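Local coordinates for protein nonaheme cytochrome C (Desulfovibrio desulfuricans, PDB 1DUW) that carries nine covalently attached heme c groups and transfers electrons between redox partners, probably in a pathway linked to hydrogenase, at residues A116-K121 with C225-H230; M142-G145 with K149-P152; Q266-H271 with P279-C284. All coordinates share one frame; numbering follows the deposited sequence.

Interaction 1 of 3, residues A116-K121 with C225-H230. With HEC (heme c), chain I.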
loop_
_atom_site.group_PDB
_atom_site.type_symbol
_atom_site.label_atom_id
_atom_site.label_comp_id
_atom_site.label_asym_id
_atom_site.label_seq_id
_atom_site.Cartn_x
_atom_site.Cartn_y
_atom_site.Cartn_z
ATOM N N ALA A 116 -1.853 9.756 5.366
ATOM C CA ALA A 116 -1.993 10.155 6.766
ATOM C C ALA A 116 -3.461 9.918 7.144
ATOM O O ALA A 116 -3.855 9.823 8.304
ATOM C CB ALA A 116 -1.646 11.609 6.980
ATOM N N ILE A 117 -4.309 9.844 6.113
ATOM C CA ILE A 117 -5.729 9.675 6.430
ATOM C C ILE A 117 -6.322 8.348 5.996
ATOM O O ILE A 117 -7.499 8.070 6.240
ATOM C CB ILE A 117 -6.546 10.815 5.781
ATOM C CG1 ILE A 117 -6.484 10.850 4.261
ATOM C CG2 ILE A 117 -6.119 12.135 6.407
ATOM C CD1 ILE A 117 -7.533 11.703 3.589
ATOM N N VAL A 118 -5.510 7.527 5.351
ATOM C CA VAL A 118 -6.011 6.250 4.883
ATOM C C VAL A 118 -5.767 5.106 5.855
ATOM O O VAL A 118 -4.666 4.896 6.354
ATOM C CB VAL A 118 -5.363 5.840 3.539
ATOM C CG1 VAL A 118 -5.655 4.379 3.226
ATOM C CG2 VAL A 118 -5.839 6.721 2.400
ATOM N N THR A 119 -6.845 4.356 6.060
ATOM C CA THR A 119 -6.809 3.137 6.869
ATOM C C THR A 119 -6.894 2.004 5.835
ATOM O O THR A 119 -7.951 1.731 5.274
ATOM C CB THR A 119 -7.904 3.000 7.927
ATOM O OG1 THR A 119 -7.851 4.122 8.828
ATOM C CG2 THR A 119 -7.678 1.762 8.795
ATOM N N PRO A 120 -5.744 1.404 5.570
ATOM C CA PRO A 120 -5.637 0.330 4.579
ATOM C C PRO A 120 -6.573 -0.836 4.905
ATOM O O PRO A 120 -6.670 -1.202 6.070
ATOM C CB PRO A 120 -4.175 -0.114 4.706
ATOM C CG PRO A 120 -3.756 0.359 6.063
ATOM C CD PRO A 120 -4.445 1.696 6.212
ATOM N N LYS A 121 -7.222 -1.384 3.889
ATOM C CA LYS A 121 -8.142 -2.505 4.057
ATOM C C LYS A 121 -7.373 -3.812 4.240
ATOM O O LYS A 121 -7.779 -4.653 5.040
ATOM C CB LYS A 121 -9.104 -2.619 2.868
ATOM C CG LYS A 121 -10.212 -1.578 2.879
ATOM C CD LYS A 121 -11.595 -2.202 2.756
ATOM C CE LYS A 121 -11.720 -3.492 3.552
ATOM N NZ LYS A 121 -12.441 -4.576 2.817
ATOM N N CYS A 225 -10.447 7.514 -4.892
ATOM C CA CYS A 225 -11.616 8.201 -4.349
ATOM C C CYS A 225 -11.867 7.779 -2.902
ATOM O O CYS A 225 -12.344 8.575 -2.089
ATOM C CB CYS A 225 -12.880 7.881 -5.149
ATOM S SG CYS A 225 -12.740 8.095 -6.933
ATOM N N ALA A 226 -11.574 6.530 -2.573
ATOM C CA ALA A 226 -11.753 5.935 -1.253
ATOM C C ALA A 226 -10.831 6.545 -0.212
ATOM O O ALA A 226 -10.971 6.332 0.995
ATOM C CB ALA A 226 -11.498 4.431 -1.297
ATOM N N THR A 227 -9.860 7.322 -0.711
ATOM C CA THR A 227 -8.961 8.010 0.204
ATOM C C THR A 227 -9.728 8.824 1.238
ATOM O O THR A 227 -9.465 8.898 2.437
ATOM C CB THR A 227 -8.089 9.017 -0.598
ATOM O OG1 THR A 227 -7.258 8.324 -1.533
ATOM C CG2 THR A 227 -7.199 9.823 0.349
ATOM N N CYS A 228 -10.747 9.506 0.717
ATOM C CA CYS A 228 -11.621 10.379 1.492
ATOM C C CYS A 228 -12.987 9.735 1.715
ATOM O O CYS A 228 -13.540 9.750 2.814
ATOM C CB CYS A 228 -11.777 11.722 0.766
ATOM S SG CYS A 228 -10.200 12.585 0.537
ATOM N N HIS A 229 -13.528 9.166 0.650
ATOM C CA HIS A 229 -14.826 8.468 0.726
ATOM C C HIS A 229 -14.597 7.041 1.183
ATOM O O HIS A 229 -14.693 6.090 0.405
ATOM C CB HIS A 229 -15.467 8.434 -0.647
ATOM C CG HIS A 229 -15.767 9.813 -1.137
ATOM N ND1 HIS A 229 -16.597 10.656 -0.424
ATOM C CD2 HIS A 229 -15.354 10.489 -2.221
ATOM C CE1 HIS A 229 -16.708 11.811 -1.046
ATOM N NE2 HIS A 229 -15.964 11.700 -2.124
ATOM N N HIS A 230 -14.239 6.930 2.451
ATOM C CA HIS A 230 -13.918 5.593 2.924
ATOM C C HIS A 230 -15.112 4.796 3.449
ATOM O O HIS A 230 -16.176 5.387 3.602
ATOM C CB HIS A 230 -12.905 5.757 4.058
ATOM C CG HIS A 230 -13.286 6.711 5.141
ATOM N ND1 HIS A 230 -12.328 7.503 5.757
ATOM C CD2 HIS A 230 -14.449 7.029 5.760
ATOM C CE1 HIS A 230 -12.869 8.261 6.689
ATOM N NE2 HIS A 230 -14.148 7.974 6.690
HETATM FE FE HEC I . -15.314 13.263 -3.462
HETATM C CHA HEC I . -18.167 14.909 -2.357
HETATM C CHB HEC I . -17.115 11.884 -6.076
HETATM C CHC HEC I . -12.481 11.626 -4.552
HETATM C CHD HEC I . -13.567 14.640 -0.847
HETATM N NA HEC I . -17.228 13.367 -4.090
HETATM C C1A HEC I . -18.210 14.108 -3.477
HETATM C C2A HEC I . -19.419 13.910 -4.240
HETATM C C3A HEC I . -19.141 13.070 -5.279
HETATM C C4A HEC I . -17.740 12.719 -5.190
HETATM C CMA HEC I . -20.069 12.523 -6.335
HETATM C CAA HEC I . -20.641 14.777 -3.952
HETATM C CBA HEC I . -20.737 15.956 -4.921
HETATM C CGA HEC I . -21.963 16.798 -4.593
HETATM O O1A HEC I . -21.991 17.928 -5.128
HETATM O O2A HEC I . -22.595 16.493 -3.553
HETATM N NB HEC I . -14.878 12.011 -4.995
HETATM C C1B HEC I . -15.778 11.582 -5.944
HETATM C C2B HEC I . -15.074 10.708 -6.865
HETATM C C3B HEC I . -13.766 10.620 -6.453
HETATM C C4B HEC I . -13.646 11.454 -5.267
HETATM C CMB HEC I . -15.759 9.972 -8.000
HETATM C CAB HEC I . -12.604 9.904 -7.110
HETATM C CBB HEC I . -12.424 10.187 -8.593
HETATM N NC HEC I . -13.404 13.154 -2.826
HETATM C C1C HEC I . -12.419 12.421 -3.426
HETATM C C2C HEC I . -11.217 12.641 -2.646
HETATM C C3C HEC I . -11.516 13.479 -1.618
HETATM C C4C HEC I . -12.939 13.745 -1.677
HETATM C CMC HEC I . -9.873 12.087 -3.047
HETATM C CAC HEC I . -10.630 13.998 -0.513
HETATM C CBC HEC I . -9.319 14.624 -1.013
HETATM N ND HEC I . -15.761 14.505 -1.922
HETATM C C1D HEC I . -14.955 14.710 -0.828
HETATM C C2D HEC I . -15.642 15.639 0.050
HETATM C C3D HEC I . -16.843 15.940 -0.529
HETATM C C4D HEC I . -16.956 15.153 -1.729
HETATM C CMD HEC I . -15.051 16.239 1.296
HETATM C CAD HEC I . -18.058 16.466 0.245
HETATM C CBD HEC I . -18.899 15.351 0.867
HETATM C CGD HEC I . -19.895 15.855 1.887
HETATM O O1D HEC I . -20.700 15.039 2.412
HETATM O O2D HEC I . -19.798 17.041 2.291
HETATM O O HOH W 1 -9.899 7.951 4.794
#
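One water molecule joins Ile117, Thr227 and His230. It accepts a bond from ND1 of His230 at 2.7 Å, lying in the plane of the imidazole at its edge, and its oxygen sits 2.8 Å from Ile117 O and 2.6 Å from Thr227 O. Two protons must serve these carbonyls and further acceptors close by, so neither bond need be permanent. No direct hydrogen bond crosses between the segments; the rest is van der Waals packing of methyl groups on Thr227 and its carbonyl. Ile117 has CG1 between its backbone N and carbonyl carbon (chi1 62°) with the chain extended beyond, which together bring CD1 to Thr227: CD1 lies 3.6 Å from Thr227 O and 3.8 Å from its CG2, the two side chains crossing near a right angle. CD1 also reaches the sulfur of Cys228. Val118 adds its CG2 branch, 4.0 Å from CG2 of Thr227. Threonine suits this place because its methyl meets the two branched residues while OG1 bonds to Leu224 O. Cys225, Cys228 and His229 form the CXXCH heme c motif, with two thioethers and NE2 of His229 on the iron, opposite His197. The following His230 ligates a different heme, together with His245. The contact joins the end of helix 114-117 to the heme-binding loop between helices 212-217 and 259-273, with Gln266 of the latter helix against both Ile117 and His230.

Interaction 2 of 3, residues M142-G145 with K149-P152; sequences MQQG and KLPP
Gln144 and Lys149 bring the backbones together across the turn that follows helix 139-146; their CA atoms are 4.7 Å apart. Lys149 N donates to Gln144 O across 2.5 Å, a length so short that its exact value is doubtful. The N-H points well at the oxygen (161°), although the nitrogen is tilted 31° from the carbonyl plane. Here the N-H five residues on takes the carbonyl, closing a wider loop than the regular helical bond to the fourth residue, as the chain leaves its helix. The side chains then pack across the turn. With the chain of Gln144 extended beyond CG and the amide turned, OE1 lies 3.7 Å from CD1 of Leu150, the two side chains crossing at about a right angle. Its aliphatic base does more of the packing: CB lies 3.8 Å from Leu150 N. A long, flexible amide residue suits this partly exposed site, offering methylenes to the turn and a polar end beyond them. Leu150 CB packs on the helix backbone, 3.7 Å from Gly145 N. With CG of Leu150 anti to its own backbone N (chi1 -176°), the isobutyl end packs among Phe17, Asn155 and Leu158, in the angle between the loop and helix 152-165. Lys149 touches through its backbone and CB, and its bent chain carries the charged end away from the helix, as suits an exposed position. Pro151 is the N-cap of helix 152-165 and Pro152 begins its first turn, where a missing N-H costs no helical bond. The contact is thus a surface corner linking helix 139-146 to helix 152-165.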
loop_
_atom_site.group_PDB
_atom_site.type_symbol
_atom_site.label_atom_id
_atom_site.label_comp_id
_atom_site.label_asym_id
_atom_site.label_seq_id
_atom_site.Cartn_x
_atom_site.Cartn_y
_atom_site.Cartn_z
ATOM N N MET A 142 4.582 -25.650 -8.775
ATOM C CA MET A 142 4.322 -25.187 -7.415
ATOM C C MET A 142 4.959 -26.172 -6.444
ATOM O O MET A 142 5.637 -25.796 -5.493
ATOM C CB MET A 142 2.826 -25.071 -7.131
ATOM C CG MET A 142 2.554 -24.854 -5.642
ATOM S SD MET A 142 3.011 -23.188 -5.140
ATOM C CE MET A 142 2.054 -22.963 -3.650
ATOM N N GLN A 143 4.728 -27.464 -6.696
ATOM C CA GLN A 143 5.319 -28.483 -5.830
ATOM C C GLN A 143 6.842 -28.355 -5.783
ATOM O O GLN A 143 7.407 -28.348 -4.689
ATOM C CB GLN A 143 4.906 -29.880 -6.300
ATOM C CG GLN A 143 3.449 -30.210 -5.983
ATOM C CD GLN A 143 3.171 -30.153 -4.490
ATOM O OE1 GLN A 143 3.817 -30.820 -3.683
ATOM N NE2 GLN A 143 2.202 -29.334 -4.100
ATOM N N GLN A 144 7.516 -28.244 -6.922
ATOM C CA GLN A 144 8.978 -28.125 -6.996
ATOM C C GLN A 144 9.476 -26.848 -6.333
ATOM O O GLN A 144 10.468 -26.838 -5.603
ATOM C CB GLN A 144 9.434 -28.224 -8.449
ATOM C CG GLN A 144 9.258 -29.564 -9.140
ATOM C CD GLN A 144 9.743 -29.546 -10.580
ATOM O OE1 GLN A 144 9.332 -28.732 -11.411
ATOM N NE2 GLN A 144 10.659 -30.454 -10.908
ATOM N N GLY A 145 8.785 -25.727 -6.543
ATOM C CA GLY A 145 9.224 -24.501 -5.873
ATOM C C GLY A 145 9.131 -24.665 -4.368
ATOM O O GLY A 145 10.003 -24.258 -3.600
ATOM N N LYS A 149 12.997 -27.106 -5.485
ATOM C CA LYS A 149 13.629 -27.852 -6.573
ATOM C C LYS A 149 13.222 -27.338 -7.930
ATOM O O LYS A 149 13.472 -28.005 -8.932
ATOM C CB LYS A 149 13.292 -29.344 -6.427
ATOM C CG LYS A 149 13.464 -29.814 -4.984
ATOM C CD LYS A 149 14.589 -30.818 -4.868
ATOM C CE LYS A 149 15.527 -30.523 -3.708
ATOM N NZ LYS A 149 16.695 -31.454 -3.742
ATOM N N LEU A 150 12.593 -26.166 -7.994
ATOM C CA LEU A 150 12.232 -25.658 -9.318
ATOM C C LEU A 150 13.495 -25.137 -10.001
ATOM O O LEU A 150 14.233 -24.373 -9.362
ATOM C CB LEU A 150 11.176 -24.568 -9.177
ATOM C CG LEU A 150 10.615 -23.987 -10.472
ATOM C CD1 LEU A 150 9.775 -25.018 -11.193
ATOM C CD2 LEU A 150 9.805 -22.730 -10.196
ATOM N N PRO A 151 13.797 -25.517 -11.236
ATOM C CA PRO A 151 14.992 -25.029 -11.927
ATOM C C PRO A 151 14.966 -23.506 -12.091
ATOM O O PRO A 151 13.923 -22.938 -12.429
ATOM C CB PRO A 151 14.922 -25.657 -13.314
ATOM C CG PRO A 151 13.980 -26.795 -13.188
ATOM C CD PRO A 151 13.036 -26.456 -12.074
ATOM N N PRO A 152 16.126 -22.899 -11.865
ATOM C CA PRO A 152 16.274 -21.444 -11.959
ATOM C C PRO A 152 15.676 -20.923 -13.252
ATOM O O PRO A 152 14.987 -19.907 -13.266
ATOM C CB PRO A 152 17.786 -21.240 -11.964
ATOM C CG PRO A 152 18.330 -22.417 -11.231
ATOM C CD PRO A 152 17.399 -23.560 -11.522
#

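Interaction 3 of 3, residues Q266-H271 with P279-C284. With HEC (heme c), chain J.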
loop_
_atom_site.group_PDB
_atom_site.type_symbol
_atom_site.label_atom_id
_atom_site.label_comp_id
_atom_site.label_asym_id
_atom_site.label_seq_id
_atom_site.Cartn_x
_atom_site.Cartn_y
_atom_site.Cartn_z
ATOM N N GLN A 266 -10.080 15.143 8.474
ATOM C CA GLN A 266 -9.724 14.630 7.165
ATOM C C GLN A 266 -9.007 15.662 6.294
ATOM O O GLN A 266 -7.923 15.362 5.768
ATOM C CB GLN A 266 -10.957 14.093 6.413
ATOM C CG GLN A 266 -10.534 12.993 5.451
ATOM C CD GLN A 266 -11.664 12.425 4.624
ATOM O OE1 GLN A 266 -12.264 13.116 3.804
ATOM N NE2 GLN A 266 -11.943 11.135 4.851
ATOM N N CYS A 267 -9.585 16.842 6.119
ATOM C CA CYS A 267 -8.920 17.860 5.308
ATOM C C CYS A 267 -7.579 18.241 5.908
ATOM O O CYS A 267 -6.517 18.235 5.285
ATOM C CB CYS A 267 -9.810 19.100 5.230
ATOM S SG CYS A 267 -11.484 18.736 4.670
ATOM N N MET A 268 -7.607 18.595 7.196
ATOM C CA MET A 268 -6.348 18.961 7.835
ATOM C C MET A 268 -5.386 17.795 7.968
ATOM O O MET A 268 -4.175 17.989 7.902
ATOM C CB MET A 268 -6.596 19.512 9.238
ATOM C CG MET A 268 -7.410 20.793 9.245
ATOM S SD MET A 268 -7.768 21.275 10.947
ATOM C CE MET A 268 -8.800 22.706 10.654
ATOM N N GLY A 269 -5.899 16.586 8.184
ATOM C CA GLY A 269 -4.972 15.469 8.328
ATOM C C GLY A 269 -4.102 15.318 7.100
ATOM O O GLY A 269 -2.899 15.113 7.242
ATOM N N CYS A 270 -4.680 15.420 5.903
ATOM C CA CYS A 270 -3.842 15.284 4.722
ATOM C C CYS A 270 -2.884 16.470 4.565
ATOM O O CYS A 270 -1.701 16.234 4.318
ATOM C CB CYS A 270 -4.658 15.164 3.434
ATOM S SG CYS A 270 -3.584 15.222 1.968
ATOM N N HIS A 271 -3.387 17.688 4.695
ATOM C CA HIS A 271 -2.546 18.879 4.549
ATOM C C HIS A 271 -1.287 18.778 5.381
ATOM O O HIS A 271 -0.152 19.022 5.032
ATOM C CB HIS A 271 -3.297 20.114 5.052
ATOM C CG HIS A 271 -4.389 20.525 4.137
ATOM N ND1 HIS A 271 -5.312 21.482 4.461
ATOM C CD2 HIS A 271 -4.674 20.102 2.882
ATOM C CE1 HIS A 271 -6.149 21.651 3.461
ATOM N NE2 HIS A 271 -5.764 20.827 2.521
ATOM N N PRO A 279 -3.782 26.025 3.000
ATOM C CA PRO A 279 -3.915 26.647 4.315
ATOM C C PRO A 279 -3.374 25.888 5.507
ATOM O O PRO A 279 -3.357 24.660 5.585
ATOM C CB PRO A 279 -5.460 26.670 4.499
ATOM C CG PRO A 279 -5.881 25.415 3.799
ATOM C CD PRO A 279 -5.031 25.382 2.559
ATOM N N LYS A 280 -2.923 26.644 6.520
ATOM C CA LYS A 280 -2.490 25.995 7.743
ATOM C C LYS A 280 -3.798 25.632 8.457
ATOM O O LYS A 280 -4.849 26.170 8.092
ATOM C CB LYS A 280 -1.663 26.880 8.659
ATOM C CG LYS A 280 -0.263 27.211 8.143
ATOM C CD LYS A 280 0.564 25.947 7.979
ATOM C CE LYS A 280 1.745 26.124 7.040
ATOM N NZ LYS A 280 2.747 27.096 7.555
ATOM N N ASN A 281 -3.761 24.787 9.463
ATOM C CA ASN A 281 -5.010 24.448 10.158
ATOM C C ASN A 281 -5.616 25.677 10.803
ATOM O O ASN A 281 -6.815 25.670 11.075
ATOM C CB ASN A 281 -4.741 23.369 11.210
ATOM C CG ASN A 281 -4.295 22.093 10.523
ATOM O OD1 ASN A 281 -4.317 22.013 9.292
ATOM N ND2 ASN A 281 -3.889 21.103 11.300
ATOM N N THR A 282 -4.812 26.722 11.050
ATOM C CA THR A 282 -5.351 27.923 11.678
ATOM C C THR A 282 -5.802 28.929 10.646
ATOM O O THR A 282 -6.229 30.038 10.983
ATOM C CB THR A 282 -4.327 28.569 12.623
ATOM O OG1 THR A 282 -3.023 28.499 12.024
ATOM C CG2 THR A 282 -4.232 27.787 13.924
ATOM N N ASP A 283 -5.732 28.571 9.363
ATOM C CA ASP A 283 -6.220 29.529 8.372
ATOM C C ASP A 283 -7.699 29.239 8.113
ATOM O O ASP A 283 -8.098 28.870 7.006
ATOM C CB ASP A 283 -5.446 29.458 7.065
ATOM C CG ASP A 283 -4.030 29.981 7.190
ATOM O OD1 ASP A 283 -3.840 30.975 7.923
ATOM O OD2 ASP A 283 -3.156 29.377 6.542
ATOM N N CYS A 284 -8.510 29.401 9.149
ATOM C CA CYS A 284 -9.938 29.148 9.093
ATOM C C CYS A 284 -10.659 29.744 7.897
ATOM O O CYS A 284 -11.375 29.031 7.195
ATOM C CB CYS A 284 -10.649 29.728 10.332
ATOM S SG CYS A 284 -9.730 29.535 11.853
HETATM FE FE HEC J . -6.664 20.504 0.587
HETATM C CHA HEC J . -4.676 22.933 -0.839
HETATM C CHB HEC J . -9.116 22.890 1.261
HETATM C CHC HEC J . -8.730 18.045 1.890
HETATM C CHD HEC J . -4.311 18.100 -0.198
HETATM N NA HEC J . -6.869 22.490 0.265
HETATM C C1A HEC J . -5.908 23.278 -0.320
HETATM C C2A HEC J . -6.416 24.637 -0.322
HETATM C C3A HEC J . -7.646 24.634 0.269
HETATM C C4A HEC J . -7.939 23.270 0.641
HETATM C CMA HEC J . -8.486 25.855 0.605
HETATM C CAA HEC J . -5.808 25.730 -1.223
HETATM C CBA HEC J . -5.960 25.427 -2.709
HETATM C CGA HEC J . -7.295 24.879 -3.152
HETATM O O1A HEC J . -8.357 25.426 -2.786
HETATM O O2A HEC J . -7.318 23.952 -4.000
HETATM N NB HEC J . -8.522 20.475 1.387
HETATM C C1B HEC J . -9.331 21.565 1.584
HETATM C C2B HEC J . -10.544 21.102 2.232
HETATM C C3B HEC J . -10.430 19.757 2.406
HETATM C C4B HEC J . -9.147 19.354 1.872
HETATM C CMB HEC J . -11.695 22.012 2.579
HETATM C CAB HEC J . -11.419 18.705 2.879
HETATM C CBB HEC J . -12.822 18.879 2.310
HETATM N NC HEC J . -6.541 18.499 0.786
HETATM C C1C HEC J . -7.500 17.707 1.373
HETATM C C2C HEC J . -7.013 16.344 1.374
HETATM C C3C HEC J . -5.775 16.342 0.789
HETATM C C4C HEC J . -5.524 17.700 0.327
HETATM C CMC HEC J . -7.783 15.284 2.140
HETATM C CAC HEC J . -4.777 15.224 0.586
HETATM C CBC HEC J . -5.350 13.809 0.494
HETATM N ND HEC J . -4.875 20.524 -0.343
HETATM C C1D HEC J . -4.097 19.416 -0.553
HETATM C C2D HEC J . -2.895 19.850 -1.237
HETATM C C3D HEC J . -2.895 21.219 -1.199
HETATM C C4D HEC J . -4.192 21.650 -0.742
HETATM C CMD HEC J . -1.750 18.888 -1.453
HETATM C CAD HEC J . -1.738 22.169 -1.497
HETATM C CBD HEC J . -1.657 22.581 -2.965
HETATM C CGD HEC J . -1.315 21.414 -3.864
HETATM O O1D HEC J . -0.141 20.981 -3.897
HETATM O O2D HEC J . -2.220 20.943 -4.588
HETATM O O HOH W 2 -3.490 18.299 10.713
HETATM O O HOH W 3 -5.074 22.837 6.755
#
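The imidazole of His271 meets Pro279 obliquely, with CG of the proline 3.8 Å from CE1 of His271. One face of the ring carries the carbonyl oxygen of Cys267, 3.3 Å above the plane and offset toward the rim, while a water and the heme methine CHB lie in plane at its edge. NE2 binds the iron at 2.2 Å, His200 being the ligand on the other side of the metal. Cys267 and Cys270 complete the CXXCH motif by thioether bonds to the same heme. Pro279, preceded by a cis peptide, also places CD 3.3 Å from C2A of this heme; its compact, rigid ring suits the angle between porphyrin and imidazole. Beyond the heme ligand, Met268 keeps its chain extended past CG and crosses the amide of Asn281 at a slant. CG of Met268 is 3.3 Å from OD1 of Asn281, SD of Met268 packs against CG and CB of Asn281, and CE approaches the backbone O of Asn281. The flexible thioether follows this flat group closely, while ND2 of Asn281 gives a bond to a second water, which in turn bonds weakly to Met268 O. Asp283 steadies the turn from Lys280 to Asp283, its OD2 receiving Lys280 N at 2.7 Å. Finally, ND1 of His271 donates to the edge water at 2.7 Å, and that water divides its donation among Pro279 O, Asn281 OD1 and other acceptors. This water-bridged network should hold the ring's rotation and might make the imidazole a somewhat stronger donor to the iron, with a possible effect on the heme's potential.

From the N terminus, the chain first enters interaction 1 at 116-121 and returns to it only at 225-230, closing a long loop. Interaction 2, a short local turn between helices 139-146 and 152-165, is nested inside that loop but far off, its nearest atoms about 23 Å from interaction 1. Interaction 3 follows in series, closing a small loop from helix 259-273 to the segment that leads into helix 284-287; its centre is about 17 Å from that of interaction 1. These two touch, notably through a probable hydrogen bond from Gln266 NE2 to Cys228 O, which ties the residue just before one heme-attachment motif to a cysteine of the other. His197 and His200, on helix 197-208 within the large loop, supply the second iron ligands for both.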